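PDB 6G44: putative major capsid protein from Cafeteriavirus-dependent mavirus, which probably builds the icosahedral shell of the virophage particle as a trimeric capsomer of double jelly-roll subunits. Local coordinates for residues A81-I86 against I242-D247; K128-N133 against L137-L142; A454-P459 against A466-E471; Y481-E484 against F488-D491. All coordinates share one frame; numbering follows the deposited sequence.

Contact 1 of 4, residues A81-I86 against I242-D247; sequences AEIKNI and IGIADD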
loop_
_atom_site.group_PDB
_atom_site.type_symbol
_atom_site.label_atom_id
_atom_site.label_comp_id
_atom_site.label_asym_id
_atom_site.label_seq_id
_atom_site.Cartn_x
_atom_site.Cartn_y
_atom_site.Cartn_z
ATOM N N ALA C 81 22.296 5.475 24.612
ATOM C CA ALA C 81 21.633 6.669 25.124
ATOM C C ALA C 81 21.167 6.418 26.537
ATOM O O ALA C 81 20.483 5.423 26.795
ATOM C CB ALA C 81 20.444 7.029 24.250
ATOM N N GLU C 82 21.521 7.336 27.445
ATOM C CA GLU C 82 20.994 7.319 28.804
ATOM C C GLU C 82 19.995 8.445 28.948
ATOM O O GLU C 82 20.338 9.594 28.736
ATOM C CB GLU C 82 22.110 7.489 29.847
ATOM C CG GLU C 82 21.567 7.398 31.273
ATOM C CD GLU C 82 22.639 7.421 32.356
ATOM O OE1 GLU C 82 22.278 7.155 33.514
ATOM O OE2 GLU C 82 23.806 7.720 32.069
ATOM N N ILE C 83 18.751 8.095 29.281
ATOM C CA ILE C 83 17.674 9.064 29.435
ATOM C C ILE C 83 17.373 9.197 30.917
ATOM O O ILE C 83 17.032 8.204 31.569
ATOM C CB ILE C 83 16.375 8.612 28.709
ATOM C CG1 ILE C 83 16.689 8.355 27.235
ATOM C CG2 ILE C 83 15.292 9.641 28.947
ATOM C CD1 ILE C 83 15.578 7.645 26.481
ATOM N N LYS C 84 17.506 10.430 31.416
ATOM C CA LYS C 84 17.291 10.730 32.838
ATOM C C LYS C 84 16.076 11.616 33.049
ATOM O O LYS C 84 15.582 12.263 32.114
ATOM C CB LYS C 84 18.526 11.427 33.420
ATOM C CG LYS C 84 19.809 10.635 33.259
ATOM C CD LYS C 84 21.003 11.427 33.790
ATOM C CE LYS C 84 22.305 10.938 33.197
ATOM N NZ LYS C 84 23.391 11.970 33.269
ATOM N N ASN C 85 15.621 11.649 34.312
ATOM C CA ASN C 85 14.490 12.492 34.787
ATOM C C ASN C 85 13.122 11.861 34.506
ATOM O O ASN C 85 12.111 12.563 34.489
ATOM C CB ASN C 85 14.518 13.937 34.243
ATOM C CG ASN C 85 15.819 14.667 34.537
ATOM O OD1 ASN C 85 16.561 14.298 35.464
ATOM N ND2 ASN C 85 16.116 15.679 33.733
ATOM N N ILE C 86 13.091 10.537 34.355
ATOM C CA ILE C 86 11.853 9.800 34.152
ATOM C C ILE C 86 11.235 9.479 35.500
ATOM O O ILE C 86 11.879 8.874 36.340
ATOM C CB ILE C 86 12.103 8.477 33.397
ATOM C CG1 ILE C 86 12.830 8.725 32.066
ATOM C CG2 ILE C 86 10.787 7.744 33.144
ATOM C CD1 ILE C 86 13.345 7.454 31.438
ATOM N N ILE C 242 16.957 11.197 19.245
ATOM C CA ILE C 242 16.130 10.535 20.218
ATOM C C ILE C 242 14.734 11.141 20.297
ATOM O O ILE C 242 14.560 12.341 20.401
ATOM C CB ILE C 242 16.821 10.591 21.617
ATOM C CG1 ILE C 242 18.232 9.970 21.533
ATOM C CG2 ILE C 242 15.968 9.931 22.699
ATOM C CD1 ILE C 242 18.264 8.470 21.276
ATOM N N GLY C 243 13.745 10.265 20.210
ATOM C CA GLY C 243 12.359 10.624 20.446
ATOM C C GLY C 243 11.758 10.054 21.703
ATOM O O GLY C 243 11.951 8.872 22.016
ATOM N N ILE C 244 11.029 10.911 22.438
ATOM C CA ILE C 244 10.356 10.540 23.687
ATOM C C ILE C 244 8.937 11.071 23.599
ATOM O O ILE C 244 8.736 12.253 23.360
ATOM C CB ILE C 244 11.078 11.104 24.949
ATOM C CG1 ILE C 244 12.544 10.642 24.973
ATOM C CG2 ILE C 244 10.342 10.634 26.184
ATOM C CD1 ILE C 244 13.398 11.303 26.038
ATOM N N ALA C 245 7.962 10.173 23.758
ATOM C CA ALA C 245 6.552 10.550 23.759
ATOM C C ALA C 245 6.266 11.655 24.780
ATOM O O ALA C 245 6.867 11.709 25.864
ATOM C CB ALA C 245 5.674 9.357 24.037
ATOM N N ASP C 246 5.356 12.539 24.403
ATOM C CA ASP C 246 4.998 13.701 25.209
ATOM C C ASP C 246 4.204 13.376 26.449
ATOM O O ASP C 246 4.005 14.289 27.251
ATOM C CB ASP C 246 4.305 14.725 24.306
ATOM C CG ASP C 246 5.229 15.196 23.207
ATOM O OD1 ASP C 246 6.154 16.005 23.528
ATOM O OD2 ASP C 246 5.141 14.696 22.054
ATOM N N ASP C 247 3.763 12.126 26.628
ATOM C CA ASP C 247 3.083 11.707 27.849
ATOM C C ASP C 247 3.937 10.877 28.803
ATOM O O ASP C 247 3.403 10.379 29.802
ATOM C CB ASP C 247 1.712 11.074 27.576
ATOM C CG ASP C 247 1.744 9.756 26.799
ATOM O OD1 ASP C 247 2.782 9.401 26.181
ATOM O OD2 ASP C 247 0.663 9.085 26.805
#
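Ile83 and Ile244 carry the same first torsion, chi1 -56° in each: CG1 stands anti to the carbonyl carbon and CG2 anti to the backbone N. From their separate strands the two side chains reach toward each other tip to tip, and the branch methyl CG2 of Ile83 meets the chain-end methyl CD1 of Ile244 at 3.8 Å. Ile242 shares that first torsion but turns at the second, chi2 -68°, where Ile244 is extended. The turn carries CD1 of Ile242 to the methyl of Ala81, 4.0 Å from its CB. Its other branch, CG2, lies near CD1 of Ile83 at a looser 4.4 Å, so Ile83 spans both isoleucines of the facing strand, with CG2 on one and CD1 near the other. The contact is purely aliphatic; the axes of residues 81-84 and 242-244 come within 10.3 Å, at 31° to each other, which is the spacing of layers facing each other through side chains and not of paired strands in one sheet. All four contributing residues are buried. Strand 74-84 belongs to the large antiparallel sheet, bonded there through its backbone to strands 195-205 and 258-273; Ala81 also rests on Ile261 and Ile83 on Val259. Strand 242-244 directly follows helix 238-241 and pairs with strand 96-98, whose Ile96 touches both Ile83 and Ile244 while Leu98 packs on Ile242; this two-stranded ribbon thus lies over the end of strand 74-84.

Contact 2 of 4, residues K128-N133 against L137-L142; sequences KLHQYN and LELALL
Leu139 has the most surface buried here, and it divides its two methyls between neighbouring residues of segment 128-133. CD1 comes up to the backbone of Gln131, 3.5 Å from its carbonyl O and 4.0 Å from its CA. CD2 goes to the imidazole of His130, 3.8 Å from CD2 of that ring, approaching obliquely as the two side chains run alongside, pointing opposite ways. His130 is second in buried area. Its ring is swung out toward helix 136-142 with CG anti to the backbone N (chi1 -175°), which also brings the ring's edge to Leu142: CD1 of that leucine lies near the ring plane, 4.1 Å from CD2 of His130. The imidazole has further partners: ND1 is hydrogen-bonded to a bound glycerol, probably from the crystallisation liquor, and Tyr213 meets the ring edge-to-face. Gln131, third, offers mainly its backbone to Leu139, and its carbonyl O is hydrogen-bonded to ND2 of Asn388. The Gln131 amide turns back along its own segment, where NE2 donates to O of Lys128 at 3.2 Å, a bent bond of 140° with the donor tilted from the carbonyl plane. The whole is two short helices joined by a tight connection and packed through side chains: helix 136-142 sets Leu139 and Leu142, about one turn apart, against His130 and Gln131. It lies near the middle of the double jelly-roll chain, where Leu129 and Tyr132 pack on strands of the C-terminal half.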
loop_
_atom_site.group_PDB
_atom_site.type_symbol
_atom_site.label_atom_id
_atom_site.label_comp_id
_atom_site.label_asym_id
_atom_site.label_seq_id
_atom_site.Cartn_x
_atom_site.Cartn_y
_atom_site.Cartn_z
ATOM N N LYS C 128 15.056 17.115 5.661
ATOM C CA LYS C 128 13.861 17.765 6.201
ATOM C C LYS C 128 12.853 18.060 5.103
ATOM O O LYS C 128 11.653 17.993 5.354
ATOM C CB LYS C 128 14.186 19.058 6.980
ATOM C CG LYS C 128 12.989 19.681 7.714
ATOM C CD LYS C 128 13.398 20.860 8.589
ATOM C CE LYS C 128 12.209 21.440 9.360
ATOM N NZ LYS C 128 12.562 22.601 10.241
ATOM N N LEU C 129 13.317 18.389 3.903
ATOM C CA LEU C 129 12.437 18.589 2.743
ATOM C C LEU C 129 12.067 17.280 2.089
ATOM O O LEU C 129 10.891 17.017 1.816
ATOM C CB LEU C 129 13.108 19.454 1.675
ATOM C CG LEU C 129 13.201 20.926 1.942
ATOM C CD1 LEU C 129 14.097 21.561 0.887
ATOM C CD2 LEU C 129 11.812 21.527 1.843
ATOM N N HIS C 130 13.064 16.452 1.819
ATOM C CA HIS C 130 12.922 15.240 1.043
ATOM C C HIS C 130 11.919 14.277 1.655
ATOM O O HIS C 130 11.196 13.564 0.938
ATOM C CB HIS C 130 14.295 14.554 0.898
ATOM C CG HIS C 130 14.295 13.359 0.012
ATOM N ND1 HIS C 130 14.057 13.448 -1.339
ATOM C CD2 HIS C 130 14.550 12.060 0.267
ATOM C CE1 HIS C 130 14.150 12.243 -1.871
ATOM N NE2 HIS C 130 14.437 11.381 -0.918
ATOM N N GLN C 131 11.866 14.231 2.990
ATOM C CA GLN C 131 10.941 13.309 3.674
ATOM C C GLN C 131 9.477 13.570 3.321
ATOM O O GLN C 131 8.639 12.673 3.484
ATOM C CB GLN C 131 11.120 13.354 5.211
ATOM C CG GLN C 131 10.707 14.656 5.853
ATOM C CD GLN C 131 11.083 14.785 7.315
ATOM O OE1 GLN C 131 11.369 13.794 7.982
ATOM N NE2 GLN C 131 11.097 16.024 7.829
ATOM N N TYR C 132 9.180 14.792 2.869
ATOM C CA TYR C 132 7.791 15.203 2.600
ATOM C C TYR C 132 7.366 14.990 1.172
ATOM O O TYR C 132 6.173 15.100 0.902
ATOM C CB TYR C 132 7.547 16.663 2.955
ATOM C CG TYR C 132 7.545 16.933 4.420
ATOM C CD1 TYR C 132 6.549 16.424 5.243
ATOM C CD2 TYR C 132 8.525 17.705 5.003
ATOM C CE1 TYR C 132 6.531 16.693 6.598
ATOM C CE2 TYR C 132 8.519 17.980 6.356
ATOM C CZ TYR C 132 7.522 17.480 7.157
ATOM O OH TYR C 132 7.549 17.753 8.508
ATOM N N ASN C 133 8.260 14.762 0.228
ATOM C CA ASN C 133 7.739 14.524 -1.143
ATOM C C ASN C 133 8.374 13.421 -1.940
ATOM O O ASN C 133 8.071 13.280 -3.134
ATOM C CB ASN C 133 7.624 15.835 -1.934
ATOM C CG ASN C 133 8.931 16.270 -2.498
ATOM O OD1 ASN C 133 9.993 15.929 -1.974
ATOM N ND2 ASN C 133 8.878 16.999 -3.592
ATOM N N LEU C 137 8.095 4.320 -0.226
ATOM C CA LEU C 137 8.843 3.074 -0.432
ATOM C C LEU C 137 10.371 3.279 -0.497
ATOM O O LEU C 137 11.142 2.503 0.097
ATOM C CB LEU C 137 8.357 2.369 -1.702
ATOM C CG LEU C 137 6.840 2.121 -1.780
ATOM C CD1 LEU C 137 6.496 1.441 -3.106
ATOM C CD2 LEU C 137 6.339 1.310 -0.585
ATOM N N GLU C 138 10.819 4.297 -1.224
ATOM C CA GLU C 138 12.233 4.658 -1.225
ATOM C C GLU C 138 12.662 5.130 0.163
ATOM O O GLU C 138 13.759 4.810 0.611
ATOM C CB GLU C 138 12.579 5.743 -2.271
ATOM C CG GLU C 138 12.797 5.224 -3.687
ATOM C CD GLU C 138 14.085 4.429 -3.875
ATOM O OE1 GLU C 138 14.082 3.591 -4.798
ATOM O OE2 GLU C 138 15.118 4.655 -3.170
ATOM N N LEU C 139 11.821 5.904 0.848
ATOM C CA LEU C 139 12.190 6.395 2.171
ATOM C C LEU C 139 12.457 5.249 3.142
ATOM O O LEU C 139 13.365 5.343 3.980
ATOM C CB LEU C 139 11.113 7.358 2.707
ATOM C CG LEU C 139 11.019 8.714 2.011
ATOM C CD1 LEU C 139 9.906 9.559 2.648
ATOM C CD2 LEU C 139 12.313 9.499 1.975
ATOM N N ALA C 140 11.692 4.159 3.062
ATOM C CA ALA C 140 11.936 3.010 3.928
ATOM C C ALA C 140 13.225 2.283 3.588
ATOM O O ALA C 140 13.794 1.640 4.443
ATOM C CB ALA C 140 10.742 2.033 3.910
ATOM N N LEU C 141 13.668 2.372 2.340
ATOM C CA LEU C 141 14.980 1.829 1.977
ATOM C C LEU C 141 16.108 2.750 2.446
ATOM O O LEU C 141 17.245 2.311 2.634
ATOM C CB LEU C 141 15.095 1.613 0.483
ATOM C CG LEU C 141 14.143 0.592 -0.129
ATOM C CD1 LEU C 141 14.347 0.560 -1.640
ATOM C CD2 LEU C 141 14.353 -0.776 0.462
ATOM N N LEU C 142 15.801 4.032 2.589
ATOM C CA LEU C 142 16.767 5.037 3.036
ATOM C C LEU C 142 17.089 4.871 4.521
ATOM O O LEU C 142 18.268 4.848 4.921
ATOM C CB LEU C 142 16.222 6.429 2.706
ATOM C CG LEU C 142 17.171 7.624 2.601
ATOM C CD1 LEU C 142 16.468 8.785 1.933
ATOM C CD2 LEU C 142 17.675 8.055 3.967
#

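Contact 3 of 4, residues A454-P459 against A466-E471; sequences ATFVTP and AHYKLE. With SO4 (sulfate ion), chain B.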
loop_
_atom_site.group_PDB
_atom_site.type_symbol
_atom_site.label_atom_id
_atom_site.label_comp_id
_atom_site.label_asym_id
_atom_site.label_seq_id
_atom_site.Cartn_x
_atom_site.Cartn_y
_atom_site.Cartn_z
ATOM N N ALA C 454 4.176 34.579 2.844
ATOM C CA ALA C 454 3.414 33.479 3.443
ATOM C C ALA C 454 2.584 34.030 4.586
ATOM O O ALA C 454 3.121 34.759 5.421
ATOM C CB ALA C 454 4.342 32.403 3.981
ATOM N N THR C 455 1.309 33.661 4.627
ATOM C CA THR C 455 0.421 33.939 5.744
ATOM C C THR C 455 0.218 32.619 6.487
ATOM O O THR C 455 -0.069 31.582 5.849
ATOM C CB THR C 455 -0.916 34.524 5.241
ATOM O OG1 THR C 455 -0.663 35.664 4.392
ATOM C CG2 THR C 455 -1.789 34.947 6.397
ATOM N N PHE C 456 0.342 32.640 7.802
ATOM C CA PHE C 456 0.396 31.398 8.562
ATOM C C PHE C 456 -0.093 31.549 9.973
ATOM O O PHE C 456 -0.116 32.651 10.540
ATOM C CB PHE C 456 1.822 30.826 8.553
ATOM C CG PHE C 456 2.856 31.765 9.128
ATOM C CD1 PHE C 456 3.473 32.709 8.309
ATOM C CD2 PHE C 456 3.194 31.716 10.468
ATOM C CE1 PHE C 456 4.434 33.573 8.847
ATOM C CE2 PHE C 456 4.156 32.564 11.003
ATOM C CZ PHE C 456 4.747 33.506 10.181
ATOM N N VAL C 457 -0.466 30.414 10.542
ATOM C CA VAL C 457 -0.900 30.332 11.938
ATOM C C VAL C 457 0.085 29.491 12.759
ATOM O O VAL C 457 0.706 28.537 12.255
ATOM C CB VAL C 457 -2.330 29.758 12.069
ATOM C CG1 VAL C 457 -3.351 30.677 11.421
ATOM C CG2 VAL C 457 -2.442 28.347 11.484
ATOM N N THR C 458 0.210 29.847 14.035
ATOM C CA THR C 458 1.198 29.252 14.927
ATOM C C THR C 458 0.514 28.693 16.173
ATOM O O THR C 458 -0.579 29.153 16.556
ATOM C CB THR C 458 2.230 30.307 15.343
ATOM O OG1 THR C 458 1.528 31.399 15.935
ATOM C CG2 THR C 458 3.027 30.812 14.143
ATOM N N PRO C 459 1.122 27.696 16.818
ATOM C CA PRO C 459 0.481 27.015 17.939
ATOM C C PRO C 459 0.647 27.637 19.327
ATOM O O PRO C 459 0.134 27.061 20.296
ATOM C CB PRO C 459 1.131 25.647 17.894
ATOM C CG PRO C 459 2.518 25.944 17.454
ATOM C CD PRO C 459 2.367 27.007 16.416
ATOM N N ALA C 466 6.595 33.347 19.809
ATOM C CA ALA C 466 7.838 32.658 19.519
ATOM C C ALA C 466 8.301 33.079 18.145
ATOM O O ALA C 466 7.520 33.597 17.366
ATOM C CB ALA C 466 7.664 31.164 19.565
ATOM N N HIS C 467 9.589 32.912 17.885
ATOM C CA HIS C 467 10.164 33.274 16.603
ATOM C C HIS C 467 9.917 32.189 15.558
ATOM O O HIS C 467 10.153 31.016 15.845
ATOM C CB HIS C 467 11.675 33.513 16.716
ATOM C CG HIS C 467 12.036 34.853 17.276
ATOM N ND1 HIS C 467 12.259 35.059 18.618
ATOM C CD2 HIS C 467 12.213 36.052 16.673
ATOM C CE1 HIS C 467 12.560 36.331 18.821
ATOM N NE2 HIS C 467 12.550 36.954 17.659
ATOM N N TYR C 468 9.481 32.622 14.371
ATOM C CA TYR C 468 9.260 31.753 13.196
ATOM C C TYR C 468 10.055 32.274 12.018
ATOM O O TYR C 468 10.203 33.495 11.839
ATOM C CB TYR C 468 7.754 31.636 12.819
ATOM C CG TYR C 468 7.053 30.697 13.775
ATOM C CD1 TYR C 468 6.702 31.122 15.045
ATOM C CD2 TYR C 468 6.833 29.355 13.449
ATOM C CE1 TYR C 468 6.133 30.257 15.963
ATOM C CE2 TYR C 468 6.254 28.482 14.355
ATOM C CZ TYR C 468 5.916 28.941 15.612
ATOM O OH TYR C 468 5.379 28.057 16.479
ATOM N N LYS C 469 10.568 31.339 11.218
ATOM C CA LYS C 469 11.401 31.655 10.069
ATOM C C LYS C 469 10.769 31.111 8.787
ATOM O O LYS C 469 10.584 29.904 8.642
ATOM C CB LYS C 469 12.791 31.080 10.251
ATOM C CG LYS C 469 13.751 31.378 9.122
ATOM C CD LYS C 469 15.083 30.663 9.298
ATOM C CE LYS C 469 15.957 31.340 10.329
ATOM N NZ LYS C 469 17.337 30.787 10.316
ATOM N N LEU C 470 10.472 32.007 7.864
ATOM C CA LEU C 470 10.060 31.653 6.490
ATOM C C LEU C 470 11.319 31.298 5.712
ATOM O O LEU C 470 12.271 32.079 5.678
ATOM C CB LEU C 470 9.322 32.820 5.824
ATOM C CG LEU C 470 9.102 32.751 4.315
ATOM C CD1 LEU C 470 8.319 31.502 3.888
ATOM C CD2 LEU C 470 8.423 33.987 3.768
ATOM N N GLU C 471 11.350 30.116 5.099
ATOM C CA GLU C 471 12.465 29.679 4.276
ATOM C C GLU C 471 11.930 29.285 2.912
ATOM O O GLU C 471 10.876 28.623 2.816
ATOM C CB GLU C 471 13.171 28.483 4.889
ATOM C CG GLU C 471 13.906 28.775 6.197
ATOM C CD GLU C 471 14.610 27.539 6.742
ATOM O OE1 GLU C 471 13.878 26.588 7.094
ATOM O OE2 GLU C 471 15.876 27.505 6.812
HETATM S S SO4 B . 12.247 32.162 20.454
HETATM O O1 SO4 B . 10.809 31.945 20.322
HETATM O O2 SO4 B . 12.537 33.604 20.631
HETATM O O3 SO4 B . 12.963 31.695 19.234
HETATM O O4 SO4 B . 12.713 31.378 21.618
#
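Two facing layers of a jelly-roll sandwich meet here, strand 448-457 from one sheet and strand 464-482 from the other, and the ring of Tyr468 is the main surface between them. Thr458 sets its methyl over the centre of one face of that ring: CG2 sits 3.6 Å from the ring centroid and only 11° off the normal, a well-centred CH-pi contact. The threonine's chi1 of 56° sends CG2 anti to the carbonyl carbon, while OG1 takes the site between backbone N and carbonyl carbon. Phe456 crosses Tyr468 obliquely; its ring atom CE2 reaches CB of the tyrosine at 4.1 Å, and within its own segment the edge of the phenylalanine ring faces CG2 of Thr458. Farther along, Ala454 CB meets Leu470 CD1, also at 4.1 Å. Val339 of the sheet of strand 464-482 backs Phe456, Tyr468 and Leu470. At the other end Pro459 and Tyr468 come at each other from opposite directions, CD of Pro459 lying 3.2 Å from OH of Tyr468, while that hydroxyl is hydrogen-bonded to OE2 of Glu460. A sulfate, probably from the crystallisation liquor, is held by Thr343 and His467: His467 N bonds O1 at 2.9 Å, and ND1 of His467 lies 2.5 Å from O2, which is at the ring edge near its plane, a distance so short that its exact value is doubtful.

Contact 4 of 4, residues Y481-E484 against F488-D491; sequences YSFE and FMDD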
loop_
_atom_site.group_PDB
_atom_site.type_symbol
_atom_site.label_atom_id
_atom_site.label_comp_id
_atom_site.label_asym_id
_atom_site.label_seq_id
_atom_site.Cartn_x
_atom_site.Cartn_y
_atom_site.Cartn_z
ATOM N N TYR C 481 29.458 14.445 -13.602
ATOM C CA TYR C 481 30.089 13.766 -14.736
ATOM C C TYR C 481 31.367 13.087 -14.268
ATOM O O TYR C 481 32.219 13.713 -13.616
ATOM C CB TYR C 481 30.428 14.759 -15.844
ATOM C CG TYR C 481 29.243 15.525 -16.351
ATOM C CD1 TYR C 481 28.847 16.703 -15.732
ATOM C CD2 TYR C 481 28.492 15.055 -17.420
ATOM C CE1 TYR C 481 27.742 17.407 -16.186
ATOM C CE2 TYR C 481 27.389 15.747 -17.863
ATOM C CZ TYR C 481 27.024 16.922 -17.243
ATOM O OH TYR C 481 25.921 17.594 -17.732
ATOM N N SER C 482 31.473 11.803 -14.583
ATOM C CA SER C 482 32.648 10.995 -14.265
ATOM C C SER C 482 33.391 10.725 -15.572
ATOM O O SER C 482 32.886 9.982 -16.405
ATOM C CB SER C 482 32.200 9.680 -13.631
ATOM O OG SER C 482 33.295 8.772 -13.483
ATOM N N PHE C 483 34.583 11.314 -15.717
ATOM C CA PHE C 483 35.398 11.121 -16.922
ATOM C C PHE C 483 36.349 9.969 -16.713
ATOM O O PHE C 483 36.748 9.656 -15.593
ATOM C CB PHE C 483 36.151 12.386 -17.246
ATOM C CG PHE C 483 35.252 13.551 -17.511
ATOM C CD1 PHE C 483 34.709 13.725 -18.761
ATOM C CD2 PHE C 483 34.914 14.434 -16.503
ATOM C CE1 PHE C 483 33.850 14.787 -19.038
ATOM C CE2 PHE C 483 34.031 15.483 -16.749
ATOM C CZ PHE C 483 33.519 15.676 -18.015
ATOM N N GLU C 484 36.731 9.378 -17.837
ATOM C CA GLU C 484 37.519 8.164 -17.816
ATOM C C GLU C 484 38.880 8.308 -17.143
ATOM O O GLU C 484 39.367 7.373 -16.509
ATOM C CB GLU C 484 37.725 7.673 -19.244
ATOM C CG GLU C 484 38.335 6.305 -19.262
ATOM C CD GLU C 484 38.237 5.680 -20.612
ATOM O OE1 GLU C 484 38.975 6.145 -21.518
ATOM O OE2 GLU C 484 37.437 4.735 -20.751
ATOM N N PHE C 488 36.152 14.180 -11.914
ATOM C CA PHE C 488 34.717 14.457 -11.727
ATOM C C PHE C 488 34.460 15.958 -11.851
ATOM O O PHE C 488 35.268 16.785 -11.426
ATOM C CB PHE C 488 34.237 13.988 -10.337
ATOM C CG PHE C 488 34.047 12.496 -10.203
ATOM C CD1 PHE C 488 35.112 11.653 -9.948
ATOM C CD2 PHE C 488 32.764 11.941 -10.299
ATOM C CE1 PHE C 488 34.934 10.283 -9.805
ATOM C CE2 PHE C 488 32.586 10.569 -10.157
ATOM C CZ PHE C 488 33.665 9.737 -9.916
ATOM N N MET C 489 33.276 16.286 -12.355
ATOM C CA MET C 489 32.769 17.660 -12.474
ATOM C C MET C 489 31.292 17.603 -12.143
ATOM O O MET C 489 30.665 16.554 -12.254
ATOM C CB MET C 489 32.933 18.230 -13.888
ATOM C CG MET C 489 34.378 18.421 -14.337
ATOM S SD MET C 489 34.427 19.074 -16.026
ATOM C CE MET C 489 33.805 20.743 -15.839
ATOM N N ASP C 490 30.733 18.720 -11.716
ATOM C CA ASP C 490 29.276 18.833 -11.690
ATOM C C ASP C 490 28.856 20.181 -12.236
ATOM O O ASP C 490 29.625 21.133 -12.205
ATOM C CB ASP C 490 28.687 18.497 -10.307
ATOM C CG ASP C 490 28.953 19.526 -9.258
ATOM O OD1 ASP C 490 29.928 20.288 -9.353
ATOM O OD2 ASP C 490 28.123 19.572 -8.318
ATOM N N ASP C 491 27.667 20.242 -12.818
ATOM C CA ASP C 491 27.173 21.485 -13.403
ATOM C C ASP C 491 25.663 21.435 -13.514
ATOM O O ASP C 491 25.078 20.387 -13.799
ATOM C CB ASP C 491 27.712 21.689 -14.838
ATOM C CG ASP C 491 29.096 22.268 -14.882
ATOM O OD1 ASP C 491 29.316 23.371 -14.356
ATOM O OD2 ASP C 491 29.967 21.584 -15.443
HETATM O O HOH W 1 25.153 19.792 -16.673
#
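Tyr481 and Met489 form an antiparallel hydrogen-bonded pair, CA atoms 5.2 Å apart, in the beta hairpin of strands 464-482 and 488-492. Tyr481 N donates to Met489 O at 2.8 Å and an almost straight 173°. The return bond, from Met489 N to Tyr481 O, is 3.1 Å long and lies in the carbonyl plane. Next along, Ser482 and Phe488 make the non-hydrogen-bonded pair, where CA of Phe488 comes within 3.2 Å of Tyr481 O in a CA-H...O contact, so that this carbonyl receives both the amide and the carbon-bound hydrogen. On the face bearing Ser482 and Phe488, the Phe488 ring leans over Ser482 across the pair: CA of Ser482 lies over one face, toward the rim, and CB of Ser482 is 3.6 Å from CE2 of Phe488. OG of Ser482 is hydrogen-bonded to NH2 of Arg223. Phe483, just past the pair, crosses Met489 on the other face. The methionine chain is bent at its last torsion (chi3 69°), and SD stands 3.7 Å from CE2 of Phe483, an oblique Met-aromatic contact. A second subunit packs on this face, its Asn6, Thr7 and Pro8 touching Met489, Phe483, and both Tyr481 and Asp491, so the hairpin also takes part in the trimer interface. Tyr481 turns its ring edge to Asp491 N, and its hydroxyl reaches beyond: a water in the ring plane sits 2.6 Å from OH of Tyr481 and donates to O of Asp491 at 2.9 Å.

Contacts 1, 3 and 4 are buried; 1 and 3 join facing layers, aliphatic in the first and largely aromatic in the second, and in neither do the two segments hydrogen-bond to each other. Contact 4 differs in pairing strands within one sheet, by backbone hydrogen bonds, and in meeting a second subunit. It shares strand 464-482 with contact 3, yet their centres are 41 Å apart, so one long strand serves an intramolecular core at one end and an interface at the other. Contact 2, helical and only partly buried, lies near the chain's centre, its nearest atoms about 5 Å from those of contact 3; along the chain it is nested within the loop that contact 1 closes.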